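Local structure of 457aa long hypothetical protein (Pyrococcus horikoshii, 2CSU) at residues A285-G293 with N401-M409. The protein is of unknown function but probably combines a Rossmann-type CoA-binding domain with flavodoxin-like and ligase domains of the succinyl-CoA ligase kind. Sequence-based numbering, arbitrary orientation.
Sequences AFSQPLPRG and NNEKPVLAM
Gln288 makes the direct polar link to segment 401-409: its OE1 accepts from the backbone N of Val406 at 2.6 Å, the donor standing 39° out of the amide plane. The bend at chi2 (-90°) turns the amide toward the backbone of Val406. Water 1 donates to this OE1 and to Lys404 O, while NE2 bonds to Gly427 O; glutamine suits the place because one amide both accepts and donates.

The apolar part is a meeting of prolines, compact apolar rings with no backbone N-H to satisfy. Pro405 CG meets segment 285-293, 3.7 Å from Pro291 CB, and the two proline side chains cross at about a right angle. Here the linker after helix 276-283 packs on the start of strand 406-411, in the Ligase-CoA domain's mixed sheet with strands 295-300 and 371-377; Leu444 of helix 434-450 also touches Pro291.

Glu403 lays its carboxylate against the Pro289 ring, Glu403 CD 3.4 Å from Pro289 CG. Just before the strand, the short side chain of Asn402 forms an Asx turn, its OD1 accepting from Lys404 N at 3.2 Å. The CB of Lys404 points away from the linker, and its NZ bonds to Leu364 O and Val369 O.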
loop_
_atom_site.group_PDB
_atom_site.type_symbol
_atom_site.label_atom_id
_atom_site.label_comp_id
_atom_site.label_asym_id
_atom_site.label_seq_id
_atom_site.Cartn_x
_atom_site.Cartn_y
_atom_site.Cartn_z
ATOM N N ALA A 285 15.545 1.006 4.195
ATOM C CA ALA A 285 16.408 1.255 3.047
ATOM C C ALA A 285 17.881 1.219 3.446
ATOM O O ALA A 285 18.785 1.293 2.623
ATOM C CB ALA A 285 16.063 2.631 2.477
ATOM N N PHE A 286 18.109 1.139 4.770
ATOM C CA PHE A 286 19.490 1.127 5.236
ATOM C C PHE A 286 20.068 -0.291 5.241
ATOM O O PHE A 286 20.976 -0.617 5.995
ATOM C CB PHE A 286 19.522 1.706 6.651
ATOM C CG PHE A 286 19.216 3.175 6.606
ATOM C CD1 PHE A 286 20.225 4.077 6.290
ATOM C CD2 PHE A 286 17.938 3.625 6.894
ATOM C CE1 PHE A 286 19.949 5.437 6.262
ATOM C CE2 PHE A 286 17.669 4.992 6.862
ATOM C CZ PHE A 286 18.670 5.901 6.545
ATOM N N SER A 287 19.475 -1.143 4.384
ATOM C CA SER A 287 20.099 -2.430 4.107
ATOM C C SER A 287 21.171 -2.266 3.030
ATOM O O SER A 287 21.923 -3.176 2.696
ATOM C CB SER A 287 19.011 -3.392 3.623
ATOM O OG SER A 287 19.105 -3.542 2.204
ATOM N N GLN A 288 21.186 -1.049 2.449
ATOM C CA GLN A 288 22.179 -0.720 1.435
ATOM C C GLN A 288 23.169 0.324 1.960
ATOM O O GLN A 288 23.006 0.895 3.029
ATOM C CB GLN A 288 21.444 -0.162 0.214
ATOM C CG GLN A 288 20.501 -1.186 -0.419
ATOM C CD GLN A 288 21.248 -1.965 -1.473
ATOM O OE1 GLN A 288 21.972 -1.435 -2.301
ATOM N NE2 GLN A 288 21.040 -3.295 -1.417
ATOM N N PRO A 289 24.245 0.536 1.182
ATOM C CA PRO A 289 25.267 1.509 1.542
ATOM C C PRO A 289 24.728 2.939 1.464
ATOM O O PRO A 289 23.882 3.267 0.642
ATOM C CB PRO A 289 26.437 1.342 0.575
ATOM C CG PRO A 289 26.187 0.008 -0.124
ATOM C CD PRO A 289 24.591 -0.102 -0.076
ATOM N N LEU A 290 25.386 3.853 2.163
ATOM C CA LEU A 290 25.105 5.273 2.013
ATOM C C LEU A 290 25.731 5.864 0.748
ATOM O O LEU A 290 26.900 5.631 0.454
ATOM C CB LEU A 290 25.584 6.020 3.264
ATOM C CG LEU A 290 24.969 5.486 4.574
ATOM C CD1 LEU A 290 25.546 6.215 5.775
ATOM C CD2 LEU A 290 23.455 5.657 4.539
ATOM N N PRO A 291 24.944 6.640 -0.019
ATOM C CA PRO A 291 25.380 7.283 -1.263
ATOM C C PRO A 291 26.398 8.398 -1.043
ATOM O O PRO A 291 26.313 9.143 -0.064
ATOM C CB PRO A 291 24.074 7.809 -1.838
ATOM C CG PRO A 291 23.323 8.205 -0.597
ATOM C CD PRO A 291 23.551 7.012 0.292
ATOM N N ARG A 292 27.355 8.515 -1.961
ATOM C CA ARG A 292 28.378 9.545 -1.846
ATOM C C ARG A 292 27.896 10.855 -2.474
ATOM O O ARG A 292 28.591 11.862 -2.491
ATOM C CB ARG A 292 29.636 9.076 -2.591
ATOM C CG ARG A 292 30.269 7.814 -2.006
ATOM C CD ARG A 292 31.730 7.662 -2.460
ATOM N NE ARG A 292 31.796 7.195 -3.853
ATOM C CZ ARG A 292 31.895 8.124 -4.824
ATOM N NH1 ARG A 292 31.905 9.407 -4.516
ATOM N NH2 ARG A 292 32.004 7.743 -6.103
ATOM N N GLY A 293 26.670 10.839 -2.981
ATOM C CA GLY A 293 26.098 12.026 -3.585
ATOM C C GLY A 293 24.599 11.863 -3.721
ATOM O O GLY A 293 24.040 10.864 -3.266
ATOM N N ASN A 401 30.287 -4.630 -7.551
ATOM C CA ASN A 401 30.719 -4.669 -6.161
ATOM C C ASN A 401 31.327 -3.357 -5.683
ATOM O O ASN A 401 32.353 -3.313 -5.013
ATOM C CB ASN A 401 31.717 -5.807 -6.000
ATOM C CG ASN A 401 31.047 -6.945 -5.275
ATOM O OD1 ASN A 401 30.338 -6.757 -4.292
ATOM N ND2 ASN A 401 31.226 -8.153 -5.833
ATOM N N ASN A 402 30.685 -2.251 -6.088
ATOM C CA ASN A 402 30.995 -1.006 -5.418
ATOM C C ASN A 402 30.085 -0.839 -4.207
ATOM O O ASN A 402 29.455 -1.776 -3.734
ATOM C CB ASN A 402 30.813 0.161 -6.390
ATOM C CG ASN A 402 29.420 0.150 -6.960
ATOM O OD1 ASN A 402 28.468 -0.302 -6.334
ATOM N ND2 ASN A 402 29.301 0.721 -8.171
ATOM N N GLU A 403 29.983 0.352 -3.612
ATOM C CA GLU A 403 29.026 0.464 -2.519
ATOM C C GLU A 403 28.134 1.680 -2.679
ATOM O O GLU A 403 27.897 2.442 -1.751
ATOM C CB GLU A 403 29.807 0.553 -1.208
ATOM C CG GLU A 403 30.229 -0.823 -0.687
ATOM C CD GLU A 403 29.352 -1.199 0.488
ATOM O OE1 GLU A 403 29.269 -0.416 1.434
ATOM O OE2 GLU A 403 28.769 -2.285 0.455
ATOM N N LYS A 404 27.572 1.582 -3.875
ATOM C CA LYS A 404 26.479 2.464 -4.246
ATOM C C LYS A 404 25.142 1.817 -3.934
ATOM O O LYS A 404 24.853 0.709 -4.375
ATOM C CB LYS A 404 26.552 2.830 -5.731
ATOM C CG LYS A 404 27.797 3.635 -6.111
ATOM C CD LYS A 404 27.930 3.727 -7.621
ATOM C CE LYS A 404 29.212 4.436 -8.044
ATOM N NZ LYS A 404 29.155 4.756 -9.513
ATOM N N PRO A 405 24.302 2.515 -3.168
ATOM C CA PRO A 405 22.991 1.974 -2.811
ATOM C C PRO A 405 22.157 1.643 -4.045
ATOM O O PRO A 405 22.184 2.367 -5.044
ATOM C CB PRO A 405 22.378 3.099 -1.976
ATOM C CG PRO A 405 22.977 4.334 -2.585
ATOM C CD PRO A 405 24.420 3.929 -2.768
ATOM N N VAL A 406 21.427 0.535 -3.969
ATOM C CA VAL A 406 20.535 0.117 -5.039
ATOM C C VAL A 406 19.117 -0.107 -4.517
ATOM O O VAL A 406 18.876 -0.848 -3.573
ATOM C CB VAL A 406 21.085 -1.178 -5.633
ATOM C CG1 VAL A 406 20.126 -1.702 -6.700
ATOM C CG2 VAL A 406 22.442 -0.927 -6.260
ATOM N N LEU A 407 18.165 0.613 -5.136
ATOM C CA LEU A 407 16.773 0.454 -4.741
ATOM C C LEU A 407 15.942 -0.124 -5.884
ATOM O O LEU A 407 16.210 0.091 -7.059
ATOM C CB LEU A 407 16.233 1.829 -4.352
ATOM C CG LEU A 407 17.020 2.450 -3.196
ATOM C CD1 LEU A 407 16.456 3.805 -2.764
ATOM C CD2 LEU A 407 17.026 1.566 -1.948
ATOM N N ALA A 408 14.929 -0.919 -5.506
ATOM C CA ALA A 408 14.082 -1.522 -6.522
ATOM C C ALA A 408 12.616 -1.140 -6.333
ATOM O O ALA A 408 12.118 -0.968 -5.228
ATOM C CB ALA A 408 14.245 -3.042 -6.444
HETATM N N MSE A 409 11.940 -0.945 -7.478
HETATM C CA MSE A 409 10.498 -0.794 -7.441
HETATM C C MSE A 409 9.841 -1.696 -8.477
HETATM O O MSE A 409 9.897 -1.454 -9.676
HETATM C CB MSE A 409 10.163 0.669 -7.737
HETATM C CG MSE A 409 8.774 1.065 -7.232
HETATM SE SE MSE A 409 7.677 1.553 -8.570
HETATM C CE MSE A 409 6.395 0.322 -8.300
HETATM O O HOH W 1 24.562 -2.366 -3.481
#